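Local coordinates for bromo domain-containing protein (Trypanosoma brucei brucei, PDB 5K29), which is of unknown function as a whole but contains a bromodomain, the part described here, which probably recognises acetylated lysine, at residues 56-59 against 60-64; 79-82 against 83-86; 85-88 against 89-93. All blocks are in the same frame, centred on the assembly; numbering follows the deposited sequence.

Contact 1 (56-59 against 60-64)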
ATOM      1  N   LEU A  56      -4.213  -3.503   6.294  1.00 59.43           N
ATOM      2  CA  LEU A  56      -4.236  -2.116   5.843  1.00 59.68           C
ATOM      3  C   LEU A  56      -4.257  -1.111   6.995  1.00 64.98           C
ATOM      4  O   LEU A  56      -3.737  -0.005   6.843  1.00 63.73           O
ATOM      5  CB  LEU A  56      -5.385  -1.862   4.848  1.00 60.34           C
ATOM      6  CG  LEU A  56      -5.241  -2.547   3.483  1.00 63.18           C
ATOM      7  CD1 LEU A  56      -6.505  -2.375   2.668  1.00 63.23           C
ATOM      8  CD2 LEU A  56      -3.985  -2.012   2.697  1.00 63.92           C
ATOM      9  N   ALA A  57      -4.850  -1.495   8.144  1.00 63.79           N
ATOM     10  CA  ALA A  57      -4.894  -0.668   9.355  1.00 66.62           C
ATOM     11  C   ALA A  57      -3.484  -0.590   9.961  1.00 70.72           C
ATOM     12  O   ALA A  57      -3.125   0.442  10.518  1.00 72.14           O
ATOM     13  CB  ALA A  57      -5.883  -1.250  10.370  1.00 70.15           C
ATOM     14  N   THR A  58      -2.684  -1.670   9.827  1.00 66.90           N
ATOM     15  CA  THR A  58      -1.289  -1.725  10.272  1.00 68.12           C
ATOM     16  C   THR A  58      -0.471  -0.747   9.389  1.00 70.52           C
ATOM     17  O   THR A  58       0.280   0.073   9.918  1.00 73.75           O
ATOM     18  CB  THR A  58      -0.760  -3.176  10.220  1.00 78.73           C
ATOM     19  OG1 THR A  58      -1.487  -3.961  11.157  1.00 87.76           O
ATOM     20  CG2 THR A  58       0.722  -3.273  10.557  1.00 78.18           C
ATOM     21  N   ALA A  59      -0.648  -0.815   8.063  1.00 61.88           N
ATOM     22  CA  ALA A  59       0.036   0.092   7.139  1.00 59.85           C
ATOM     23  C   ALA A  59      -0.328   1.564   7.464  1.00 66.76           C
ATOM     24  O   ALA A  59       0.560   2.417   7.439  1.00 67.92           O
ATOM     25  CB  ALA A  59      -0.331  -0.240   5.698  1.00 57.37           C
ATOM     26  N   ALA A  60      -1.608   1.842   7.821  1.00 65.04           N
ATOM     27  CA  ALA A  60      -2.082   3.194   8.158  1.00 68.10           C
ATOM     28  C   ALA A  60      -1.427   3.696   9.444  1.00 76.16           C
ATOM     29  O   ALA A  60      -1.145   4.888   9.567  1.00 77.19           O
ATOM     30  CB  ALA A  60      -3.595   3.209   8.298  1.00 70.08           C
ATOM     31  N   ASP A  61      -1.156   2.758  10.379  1.00 74.07           N
ATOM     32  CA  ASP A  61      -0.483   2.971  11.653  1.00 77.51           C
ATOM     33  C   ASP A  61       0.972   3.364  11.377  1.00 77.12           C
ATOM     34  O   ASP A  61       1.438   4.389  11.885  1.00 78.04           O
ATOM     35  CB  ASP A  61      -0.561   1.674  12.488  1.00 81.59           C
ATOM     36  CG  ASP A  61      -0.132   1.768  13.935  1.00104.05           C
ATOM     37  OD1 ASP A  61      -0.257   2.871  14.527  1.00110.76           O
ATOM     38  OD2 ASP A  61       0.259   0.725  14.502  1.00111.61           O
ATOM     39  N   ARG A  62       1.665   2.570  10.520  1.00 68.79           N
ATOM     40  CA  ARG A  62       3.035   2.824  10.082  1.00 67.82           C
ATOM     41  C   ARG A  62       3.093   4.197   9.374  1.00 72.99           C
ATOM     42  O   ARG A  62       4.023   4.967   9.612  1.00 75.73           O
ATOM     43  CB  ARG A  62       3.547   1.703   9.162  1.00 62.76           C
ATOM     44  CG  ARG A  62       3.716   0.365   9.887  0.50 70.88           C
ATOM     45  CD  ARG A  62       4.524  -0.662   9.109  0.50 76.28           C
ATOM     46  NE  ARG A  62       3.709  -1.441   8.173  0.50 79.74           N
ATOM     47  CZ  ARG A  62       3.926  -2.720   7.869  0.50 90.87           C
ATOM     48  NH1 ARG A  62       4.920  -3.389   8.442  0.50 73.67           N
ATOM     49  NH2 ARG A  62       3.143  -3.341   6.997  0.50 76.37           N
ATOM     50  N   ALA A  63       2.051   4.534   8.581  1.00 67.74           N
ATOM     51  CA  ALA A  63       1.968   5.816   7.865  1.00 67.44           C
ATOM     52  C   ALA A  63       1.873   7.002   8.831  1.00 75.97           C
ATOM     53  O   ALA A  63       2.492   8.033   8.585  1.00 77.85           O
ATOM     54  CB  ALA A  63       0.800   5.819   6.876  1.00 64.96           C
ATOM     55  N   ALA A  64       1.132   6.844   9.931  1.00 74.81           N
ATOM     56  CA  ALA A  64       0.936   7.868  10.956  1.00 79.92           C
ATOM     57  C   ALA A  64       2.212   8.135  11.758  1.00 89.82           C
ATOM     58  O   ALA A  64       2.412   9.254  12.251  1.00 93.87           O
ATOM     59  CB  ALA A  64      -0.187   7.447  11.890  1.00 82.51           C
TER

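Contact 2 (79-82 against 83-86)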
ATOM      1  N   GLU A  79       6.918  -1.897  -0.852  1.00 52.12           N
ATOM      2  CA  GLU A  79       7.505  -3.128  -0.287  1.00 52.62           C
ATOM      3  C   GLU A  79       6.489  -3.766   0.644  1.00 55.94           C
ATOM      4  O   GLU A  79       6.166  -4.927   0.473  1.00 55.59           O
ATOM      5  CB  GLU A  79       8.749  -2.831   0.538  1.00 55.99           C
ATOM      6  CG  GLU A  79      10.042  -2.766  -0.234  1.00 72.82           C
ATOM      7  CD  GLU A  79      11.204  -2.277   0.609  1.00 91.05           C
ATOM      8  OE1 GLU A  79      11.130  -2.387   1.855  1.00 97.44           O
ATOM      9  OE2 GLU A  79      12.195  -1.787   0.023  1.00 81.65           O
ATOM     10  N   ASP A  80       5.924  -2.983   1.575  1.00 53.22           N
ATOM     11  CA  ASP A  80       4.931  -3.460   2.544  1.00 52.51           C
ATOM     12  C   ASP A  80       3.748  -4.129   1.882  1.00 55.17           C
ATOM     13  O   ASP A  80       3.330  -5.179   2.331  1.00 55.61           O
ATOM     14  CB  ASP A  80       4.468  -2.304   3.434  1.00 54.94           C
ATOM     15  CG  ASP A  80       5.477  -1.891   4.480  1.00 64.55           C
ATOM     16  OD1 ASP A  80       6.629  -2.404   4.444  1.00 66.38           O
ATOM     17  OD2 ASP A  80       5.122  -1.077   5.344  1.00 68.73           O
ATOM     18  N   ILE A  81       3.237  -3.544   0.792  1.00 52.02           N
ATOM     19  CA  ILE A  81       2.131  -4.109   0.032  1.00 50.80           C
ATOM     20  C   ILE A  81       2.566  -5.435  -0.591  1.00 51.26           C
ATOM     21  O   ILE A  81       1.827  -6.396  -0.486  1.00 51.73           O
ATOM     22  CB  ILE A  81       1.582  -3.121  -1.042  1.00 54.34           C
ATOM     23  CG1 ILE A  81       1.064  -1.776  -0.425  1.00 56.23           C
ATOM     24  CG2 ILE A  81       0.500  -3.789  -1.949  1.00 54.60           C
ATOM     25  CD1 ILE A  81      -0.119  -1.870   0.562  1.00 58.70           C
ATOM     26  N   ARG A  82       3.735  -5.474  -1.279  1.00 47.00           N
ATOM     27  CA  ARG A  82       4.213  -6.694  -1.948  1.00 45.45           C
ATOM     28  C   ARG A  82       4.448  -7.802  -0.954  1.00 48.89           C
ATOM     29  O   ARG A  82       4.080  -8.946  -1.229  1.00 49.71           O
ATOM     30  CB  ARG A  82       5.461  -6.415  -2.801  1.00 42.86           C
ATOM     31  CG  ARG A  82       5.081  -5.625  -4.049  1.00 53.76           C
ATOM     32  CD  ARG A  82       6.186  -5.461  -5.030  1.00 57.27           C
ATOM     33  NE  ARG A  82       5.680  -4.798  -6.230  1.00 55.06           N
ATOM     34  CZ  ARG A  82       6.139  -3.650  -6.692  1.00 59.64           C
ATOM     35  NH1 ARG A  82       5.607  -3.110  -7.778  1.00 58.41           N
ATOM     36  NH2 ARG A  82       7.144  -3.034  -6.081  1.00 53.34           N
ATOM     37  N   LEU A  83       4.965  -7.457   0.231  1.00 46.18           N
ATOM     38  CA  LEU A  83       5.209  -8.422   1.292  1.00 49.37           C
ATOM     39  C   LEU A  83       3.921  -9.017   1.819  1.00 54.68           C
ATOM     40  O   LEU A  83       3.896 -10.221   2.056  1.00 55.17           O
ATOM     41  CB  LEU A  83       6.069  -7.849   2.452  1.00 51.46           C
ATOM     42  CG  LEU A  83       7.501  -7.339   2.170  1.00 59.58           C
ATOM     43  CD1 LEU A  83       8.295  -7.189   3.473  1.00 62.76           C
ATOM     44  CD2 LEU A  83       8.297  -8.272   1.246  1.00 64.94           C
ATOM     45  N   MET A  84       2.840  -8.202   1.976  1.00 52.34           N
ATOM     46  CA  MET A  84       1.530  -8.682   2.474  1.00 52.49           C
ATOM     47  C   MET A  84       0.966  -9.603   1.408  1.00 55.64           C
ATOM     48  O   MET A  84       0.460 -10.672   1.714  1.00 58.09           O
ATOM     49  CB  MET A  84       0.525  -7.522   2.620  1.00 55.57           C
ATOM     50  CG  MET A  84       0.712  -6.622   3.831  1.00 61.73           C
ATOM     51  SD  MET A  84      -0.152  -4.970   3.778  1.00 67.06           S
ATOM     52  CE  MET A  84      -1.190  -5.131   2.462  1.00 62.23           C
ATOM     53  N   VAL A  85       1.067  -9.195   0.138  1.00 48.71           N
ATOM     54  CA  VAL A  85       0.553  -9.990  -0.977  1.00 48.96           C
ATOM     55  C   VAL A  85       1.295 -11.333  -1.112  1.00 51.82           C
ATOM     56  O   VAL A  85       0.634 -12.353  -1.277  1.00 53.62           O
ATOM     57  CB  VAL A  85       0.524  -9.170  -2.277  1.00 51.91           C
ATOM     58  CG1 VAL A  85       0.300 -10.072  -3.492  1.00 52.40           C
ATOM     59  CG2 VAL A  85      -0.566  -8.088  -2.178  1.00 52.28           C
ATOM     60  N   ASN A  86       2.631 -11.340  -0.988  1.00 45.78           N
ATOM     61  CA  ASN A  86       3.445 -12.587  -1.028  1.00 47.50           C
ATOM     62  C   ASN A  86       3.047 -13.527   0.135  1.00 55.25           C
ATOM     63  O   ASN A  86       3.001 -14.749  -0.024  1.00 53.93           O
ATOM     64  CB  ASN A  86       4.932 -12.253  -0.913  1.00 48.30           C
ATOM     65  CG  ASN A  86       5.558 -11.523  -2.079  1.00 60.57           C
ATOM     66  OD1 ASN A  86       5.123 -11.618  -3.230  1.00 56.31           O
ATOM     67  ND2 ASN A  86       6.637 -10.787  -1.805  1.00 54.81           N
TER

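Contact 3 (85-88 against 89-93)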
ATOM      1  N   VAL A  85       1.067  -9.195   0.138  1.00 48.71           N
ATOM      2  CA  VAL A  85       0.553  -9.990  -0.977  1.00 48.96           C
ATOM      3  C   VAL A  85       1.295 -11.333  -1.112  1.00 51.82           C
ATOM      4  O   VAL A  85       0.634 -12.353  -1.277  1.00 53.62           O
ATOM      5  CB  VAL A  85       0.524  -9.170  -2.277  1.00 51.91           C
ATOM      6  CG1 VAL A  85       0.300 -10.072  -3.492  1.00 52.40           C
ATOM      7  CG2 VAL A  85      -0.566  -8.088  -2.178  1.00 52.28           C
ATOM      8  N   ASN A  86       2.631 -11.340  -0.988  1.00 45.78           N
ATOM      9  CA  ASN A  86       3.445 -12.587  -1.028  1.00 47.50           C
ATOM     10  C   ASN A  86       3.047 -13.527   0.135  1.00 55.25           C
ATOM     11  O   ASN A  86       3.001 -14.749  -0.024  1.00 53.93           O
ATOM     12  CB  ASN A  86       4.932 -12.253  -0.913  1.00 48.30           C
ATOM     13  CG  ASN A  86       5.558 -11.523  -2.079  1.00 60.57           C
ATOM     14  OD1 ASN A  86       5.123 -11.618  -3.230  1.00 56.31           O
ATOM     15  ND2 ASN A  86       6.637 -10.787  -1.805  1.00 54.81           N
ATOM     16  N   ASN A  87       2.672 -12.931   1.287  1.00 55.77           N
ATOM     17  CA  ASN A  87       2.202 -13.675   2.454  1.00 58.33           C
ATOM     18  C   ASN A  87       0.834 -14.324   2.178  1.00 62.06           C
ATOM     19  O   ASN A  87       0.650 -15.490   2.530  1.00 60.73           O
ATOM     20  CB  ASN A  87       2.153 -12.787   3.696  1.00 58.62           C
ATOM     21  CG  ASN A  87       2.107 -13.596   4.961  1.00 73.66           C
ATOM     22  OD1 ASN A  87       3.012 -14.376   5.257  1.00 70.39           O
ATOM     23  ND2 ASN A  87       1.033 -13.455   5.712  1.00 63.43           N
ATOM     24  N   CYS A  88      -0.079 -13.586   1.471  1.00 59.39           N
ATOM     25  CA  CYS A  88      -1.411 -14.059   1.057  1.00 60.82           C
ATOM     26  C   CYS A  88      -1.217 -15.270   0.149  1.00 61.50           C
ATOM     27  O   CYS A  88      -1.851 -16.298   0.342  1.00 60.31           O
ATOM     28  CB  CYS A  88      -2.187 -12.965   0.322  1.00 61.76           C
ATOM     29  SG  CYS A  88      -2.626 -11.525   1.337  1.00 65.84           S
ATOM     30  N   ILE A  89      -0.335 -15.136  -0.850  1.00 57.12           N
ATOM     31  CA  ILE A  89      -0.056 -16.222  -1.798  1.00 58.46           C
ATOM     32  C   ILE A  89       0.469 -17.465  -1.070  1.00 62.80           C
ATOM     33  O   ILE A  89       0.006 -18.562  -1.358  1.00 63.81           O
ATOM     34  CB  ILE A  89       0.864 -15.746  -2.959  1.00 60.45           C
ATOM     35  CG1 ILE A  89       0.134 -14.708  -3.855  1.00 59.74           C
ATOM     36  CG2 ILE A  89       1.432 -16.942  -3.785  1.00 61.99           C
ATOM     37  CD1 ILE A  89       1.062 -13.962  -4.834  1.00 69.85           C
ATOM     38  N   LEU A  90       1.421 -17.296  -0.128  1.00 59.35           N
ATOM     39  CA  LEU A  90       1.991 -18.441   0.609  1.00 60.68           C
ATOM     40  C   LEU A  90       0.923 -19.244   1.347  1.00 67.92           C
ATOM     41  O   LEU A  90       0.888 -20.471   1.240  1.00 70.84           O
ATOM     42  CB  LEU A  90       3.120 -17.998   1.571  1.00 59.05           C
ATOM     43  CG  LEU A  90       3.585 -19.012   2.639  1.00 64.99           C
ATOM     44  CD1 LEU A  90       4.199 -20.259   2.020  1.00 67.88           C
ATOM     45  CD2 LEU A  90       4.536 -18.392   3.601  1.00 62.79           C
ATOM     46  N   PHE A  91       0.033 -18.551   2.057  1.00 64.97           N
ATOM     47  CA  PHE A  91      -0.970 -19.212   2.874  1.00 67.44           C
ATOM     48  C   PHE A  91      -2.224 -19.659   2.114  1.00 77.81           C
ATOM     49  O   PHE A  91      -2.810 -20.652   2.520  1.00 81.32           O
ATOM     50  CB  PHE A  91      -1.313 -18.342   4.096  1.00 66.68           C
ATOM     51  CG  PHE A  91      -0.225 -18.428   5.155  1.00 67.23           C
ATOM     52  CD1 PHE A  91      -0.135 -19.542   6.003  1.00 73.05           C
ATOM     53  CD2 PHE A  91       0.724 -17.419   5.286  1.00 64.57           C
ATOM     54  CE1 PHE A  91       0.871 -19.627   6.972  1.00 73.72           C
ATOM     55  CE2 PHE A  91       1.737 -17.510   6.246  1.00 68.08           C
ATOM     56  CZ  PHE A  91       1.812 -18.613   7.074  1.00 70.21           C
ATOM     57  N   ASN A  92      -2.605 -18.998   1.009  1.00 75.87           N
ATOM     58  CA  ASN A  92      -3.817 -19.386   0.279  1.00 79.64           C
ATOM     59  C   ASN A  92      -3.578 -20.189  -1.017  1.00 87.95           C
ATOM     60  O   ASN A  92      -4.553 -20.644  -1.623  1.00 92.37           O
ATOM     61  CB  ASN A  92      -4.699 -18.155  -0.013  1.00 82.34           C
ATOM     62  CG  ASN A  92      -5.187 -17.393   1.203  1.00111.44           C
ATOM     63  OD1 ASN A  92      -5.505 -17.972   2.247  1.00107.56           O
ATOM     64  ND2 ASN A  92      -5.311 -16.074   1.075  1.00100.30           N
ATOM     65  N   GLY A  93      -2.316 -20.372  -1.418  1.00 82.11           N
ATOM     66  CA  GLY A  93      -1.966 -21.065  -2.656  1.00 83.44           C
ATOM     67  C   GLY A  93      -1.844 -20.077  -3.800  1.00 87.02           C
ATOM     68  O   GLY A  93      -2.394 -18.978  -3.717  1.00 84.42           O
TER

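Contact 1 (56-59 against 60-64)
Ala60 meets Leu56 one turn back on helix 53-64: its N donates to Leu56 O at 3.0 Å, and its CB rests beside the same oxygen, with Ala57 O almost equally near. Asp61 continues the pattern through N and Ala57 O, and its CB presses on the preceding turn, 3.1 Å from Thr58 O. At Arg62 the backbone bond is the straightest of the four, N lying 2.9 Å from Thr58 O with an N-H...O angle of 166°. In one of its two modelled conformers the Arg62 side chain leaves the helix beside its own N, passes CG within 3.4 Å of Thr58 O, then bends at chi3 (-86°) and doubles back along the first segment. Thr58 CG2 consequently lies over one face of the guanidinium, offset toward its rim and 4.2 Å from Arg62 CZ, while Ala59 CA sits at the edge, near the plane. The methyl branch of Thr58 makes this contact; the other branch, OG1, is hydrogen-bonded to Cys54 O in the preceding turn. Ala63 then closes the series with N 2.8 Å from Ala59 O and CB beside that carbonyl. Within the helical bundle, Ala59 and Ala63 form a small-residue surface against helix 12-21, where they touch Val19, and against Tyr68 of the following loop; Arg62, in the same conformer, reaches across to helix 75-92 through a salt bridge with Asp80.

Contact 2 (79-82 against 83-86)
Ile81 and Met84 pack together one turn apart on helix 75-92, the third of the four helices that make up the bromodomain bundle. Their apolar contact is between terminal methyls: Ile81 CD1 lies 3.9 Å from Met84 CE, the two side chains crossing at a slant. Met84 starts out beside its own backbone N, which brings CG to 3.3 Å from Asp80 O. Its CG-SD bond is nearly eclipsed (chi3 12°), a strained torsion that draws CE back beside CB and toward Ile81, and the exact place of CE is best taken with caution. A looser apolar contact joins the CG2 methyls of Ile81 and Val85 at 4.4 Å. Ile81 and Val85 are buried here and Met84 partly so: Ile81 meets Met110 of helix 97-122, while Met84 and Val85 touch Pro51.

The backbone bonds are regular, each N-H pairing with the carbonyl four residues earlier. The shortest are Leu83 N to Glu79 O and Asn86 N to Arg82 O, both 2.8 Å.

The charged side chains of Asp80 and Arg82 find partners outside the two segments. Asp80 OD2 is hydrogen-bonded to Tyr68 OH, and in one conformer Arg62 also reaches it. Arg82 runs extended from CG to NE and touches Glu106 and Met110 of helix 97-122.

Leu83 and Asn86 also lean back over carbonyls of the preceding turn. Leu83 CG comes within 3.2 Å of Glu79 O. Asn86, with CG beside its own N (chi1 -68°), sets its amide against the carbonyl that its backbone already uses: ND2 is 3.2 Å from Arg82 O, at an angle too poor for a second hydrogen bond.

Contact 3 (85-88 against 89-93)
From Ile89 to Asn92 each N-H bonds to the carbonyl four residues earlier, ending with Asn92 N to Cys88 O at 2.9 Å, before the chain leaves the helix at Gly93 with a positive phi (92°), a backbone conformation that glycine adopts readily. Asn87 and Phe91 meet side chain to side chain. Asn87 places CG opposite its backbone N (chi1 -162°), which carries the amide toward the ring of the next turn; OD1 then lies in the ring plane at its edge, 3.5 Å from Phe91 CE2, with amide and ring planes 66° apart. The backbone Asn87 O also approaches this edge, 3.4 Å from Phe91 CD2, so two oxygens face the ring's C-H border. On another side of the helix, Ile89, which touches Arg103 of helix 97-122, folds CG1 to 3.5 Å from Val85 O and brings CD1 to 4.2 Å from Val85 CG1, the two chains slanting across each other. Asn92 leans back over the preceding turn, Asn92 CB lying 3.4 Å and Asn92 ND2 3.5 Å from Cys88 O. Cys88 is itself tied by a disulfide to Cys50, and Asn92 touches Cys50 as well as Tyr98 of helix 97-122. The sequence Asn-Cys-Ile-Leu-Phe-Asn at the end of this helix resembles the bromodomain signature in which the last asparagine hydrogen-bonds acetyl-lysine, with Phe91 standing where many bromodomains have tyrosine; Asn92 holds the asparagine position and probably lines the acetyl-lysine pocket.

How the contacts relate
Contacts 2 and 3 are successive portions of helix 75-92, sharing Val85 and Asn86, with centres about 10 Å apart. Contact 1 belongs to the preceding helix, its centre about 13 Å from that of contact 2, and the two touch: Leu56 CD2 packs 4.2 Å from Met84 CE, and in the conformer given for Arg62 its NE lies 3.2 Å from Asp80 OD2. Contact 3 stands apart from contact 1, about 20 Å between centres and about 9 Å between nearest atoms. Contact 3, with Asn92, lies at the helix end where the acetyl-lysine pocket is expected, whereas contacts 1 and 2 lie nearer the middle of the bundle and link two of its helices.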